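Local atomic coordinates of polar amino acid ABC uptake transporter substrate binding protein (Streptococcus thermophilus LMG 18311, PDB entry 3HV1), a protein that probably binds a polar amino acid outside the cell membrane and delivers it to an ABC uptake transporter. Residues M105-V110 / D182-N187. Sequence-based numbering, arbitrary orientation.
Sequences MVNEQV and DRVYAN
The start of helix 183-192 meets strand 105-114 of a two-lobed periplasmic-binding-protein fold, where Q109 and D182 form an antiparallel non-hydrogen-bonded pair. The first N-H groups of the helix are taken up by 105-110. R183 N donates to E108 O at 2.8 Å. V184 N gives a nearly straight bond to N107 OD1 (3.1 Å, 170°), reaching it from above the amide plane. N107 reaches across the helix start because chi1 of 179° turns CG away from its backbone N. Its ND2 meets the anti side of D182 OD1 at 3.1 Å and also hydrogen-bonds E209 OE2 of strand 209-215. Q109 NE2 comes to D182 OD2 from above the carboxylate plane (3.1 Å), and the two planar groups stand 86° apart. A water donates to both Q109 OE1 and D182 OD2. One amide thus meets each carboxylate oxygen, and the water adds to OD2, which probably limits rotation of the D182 side chain. R183 runs extended back along the strand. Its NH1 donates to a lone pair of V106 O in the carbonyl plane (2.8 Å), and a second water links NH1 to V106 N. Apolar contacts flank these bonds: V110 CG2 packs on A186 CB (3.6 Å), and the methyl of selenomethionine M105 reaches V184 CG1. R183 NH2 forms a salt bridge with E249, F211 of strand 209-215 packs against M105, N107 and V184, and V201 of strand 199-203 lies against V110.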
loop_
_atom_site.group_PDB
_atom_site.type_symbol
_atom_site.label_atom_id
_atom_site.label_comp_id
_atom_site.label_asym_id
_atom_site.label_seq_id
_atom_site.Cartn_x
_atom_site.Cartn_y
_atom_site.Cartn_z
HETATM N N MSE A 105 3.832 -6.088 8.520
HETATM C CA MSE A 105 4.617 -7.243 8.105
HETATM C C MSE A 105 3.866 -8.125 7.121
HETATM O O MSE A 105 2.633 -8.144 7.096
HETATM C CB MSE A 105 5.087 -8.065 9.320
HETATM C CG MSE A 105 4.273 -9.331 9.647
HETATM SE SE MSE A 105 5.144 -10.588 10.831
HETATM C CE MSE A 105 6.122 -11.623 9.524
ATOM N N VAL A 106 4.620 -8.838 6.293
ATOM C CA VAL A 106 4.015 -9.716 5.313
ATOM C C VAL A 106 4.238 -11.169 5.651
ATOM O O VAL A 106 5.346 -11.584 5.974
ATOM C CB VAL A 106 4.565 -9.466 3.890
ATOM C CG1 VAL A 106 3.994 -10.500 2.925
ATOM C CG2 VAL A 106 4.204 -8.073 3.434
ATOM N N ASN A 107 3.161 -11.939 5.594
ATOM C CA ASN A 107 3.263 -13.357 5.841
ATOM C C ASN A 107 2.984 -14.032 4.512
ATOM O O ASN A 107 2.102 -13.613 3.764
ATOM C CB ASN A 107 2.259 -13.824 6.879
ATOM C CG ASN A 107 2.343 -15.309 7.111
ATOM O OD1 ASN A 107 3.442 -15.872 7.189
ATOM N ND2 ASN A 107 1.191 -15.963 7.219
ATOM N N GLU A 108 3.754 -15.063 4.213
ATOM C CA GLU A 108 3.592 -15.783 2.962
ATOM C C GLU A 108 4.259 -17.138 3.117
ATOM O O GLU A 108 4.999 -17.364 4.068
ATOM C CB GLU A 108 4.269 -15.011 1.825
ATOM C CG GLU A 108 5.792 -14.993 1.925
ATOM C CD GLU A 108 6.437 -14.165 0.837
ATOM O OE1 GLU A 108 6.048 -14.319 -0.341
ATOM O OE2 GLU A 108 7.342 -13.366 1.153
ATOM N N GLN A 109 3.981 -18.040 2.187
ATOM C CA GLN A 109 4.587 -19.359 2.232
ATOM C C GLN A 109 6.060 -19.200 1.891
ATOM O O GLN A 109 6.409 -18.459 0.966
ATOM C CB GLN A 109 3.937 -20.286 1.200
ATOM C CG GLN A 109 2.485 -20.564 1.471
ATOM C CD GLN A 109 2.269 -21.095 2.868
ATOM O OE1 GLN A 109 2.895 -22.070 3.275
ATOM N NE2 GLN A 109 1.382 -20.456 3.614
ATOM N N VAL A 110 6.919 -19.868 2.658
ATOM C CA VAL A 110 8.351 -19.833 2.396
ATOM C C VAL A 110 8.822 -21.264 2.212
ATOM O O VAL A 110 8.245 -22.190 2.789
ATOM C CB VAL A 110 9.152 -19.207 3.560
ATOM C CG1 VAL A 110 8.814 -17.718 3.679
ATOM C CG2 VAL A 110 8.861 -19.945 4.862
ATOM N N ASP A 182 4.275 -21.408 6.431
ATOM C CA ASP A 182 4.117 -19.964 6.601
ATOM C C ASP A 182 5.393 -19.340 7.155
ATOM O O ASP A 182 6.020 -19.890 8.053
ATOM C CB ASP A 182 2.994 -19.629 7.585
ATOM C CG ASP A 182 1.604 -19.966 7.055
ATOM O OD1 ASP A 182 0.733 -19.076 7.115
ATOM O OD2 ASP A 182 1.380 -21.101 6.605
ATOM N N ARG A 183 5.743 -18.172 6.632
ATOM C CA ARG A 183 6.912 -17.439 7.091
ATOM C C ARG A 183 6.846 -17.284 8.613
ATOM O O ARG A 183 7.820 -17.571 9.303
ATOM C CB ARG A 183 6.940 -16.061 6.445
ATOM C CG ARG A 183 8.138 -15.217 6.829
ATOM C CD ARG A 183 7.918 -13.769 6.442
ATOM N NE ARG A 183 9.133 -12.980 6.609
ATOM C CZ ARG A 183 9.202 -11.671 6.400
ATOM N NH1 ARG A 183 8.121 -10.999 6.018
ATOM N NH2 ARG A 183 10.356 -11.037 6.549
ATOM N N VAL A 184 5.703 -16.841 9.146
ATOM C CA VAL A 184 5.601 -16.663 10.602
ATOM C C VAL A 184 5.985 -17.903 11.416
ATOM O O VAL A 184 6.534 -17.774 12.510
ATOM C CB VAL A 184 4.175 -16.219 11.080
ATOM C CG1 VAL A 184 3.941 -14.761 10.743
ATOM C CG2 VAL A 184 3.098 -17.125 10.484
ATOM N N TYR A 185 5.705 -19.097 10.898
ATOM C CA TYR A 185 6.059 -20.318 11.620
ATOM C C TYR A 185 7.513 -20.704 11.384
ATOM O O TYR A 185 8.225 -21.091 12.310
ATOM C CB TYR A 185 5.164 -21.486 11.187
ATOM C CG TYR A 185 3.690 -21.250 11.431
ATOM C CD1 TYR A 185 3.238 -20.779 12.662
ATOM C CD2 TYR A 185 2.751 -21.485 10.426
ATOM C CE1 TYR A 185 1.882 -20.541 12.889
ATOM C CE2 TYR A 185 1.395 -21.253 10.637
ATOM C CZ TYR A 185 0.966 -20.775 11.874
ATOM O OH TYR A 185 -0.371 -20.507 12.085
ATOM N N ALA A 186 7.946 -20.625 10.133
ATOM C CA ALA A 186 9.322 -20.967 9.790
ATOM C C ALA A 186 10.302 -20.154 10.626
ATOM O O ALA A 186 11.139 -20.707 11.343
ATOM C CB ALA A 186 9.571 -20.706 8.291
ATOM N N ASN A 187 10.198 -18.834 10.545
ATOM C CA ASN A 187 11.116 -17.973 11.286
ATOM C C ASN A 187 10.985 -18.085 12.795
ATOM O O ASN A 187 11.982 -18.071 13.512
ATOM C CB ASN A 187 10.940 -16.522 10.846
ATOM C CG ASN A 187 11.632 -16.233 9.534
ATOM O OD1 ASN A 187 12.769 -15.740 9.506
ATOM N ND2 ASN A 187 10.970 -16.559 8.439
HETATM O O HOH W 1 7.323 -8.388 5.920
HETATM O O HOH W 2 1.733 -23.751 5.147
#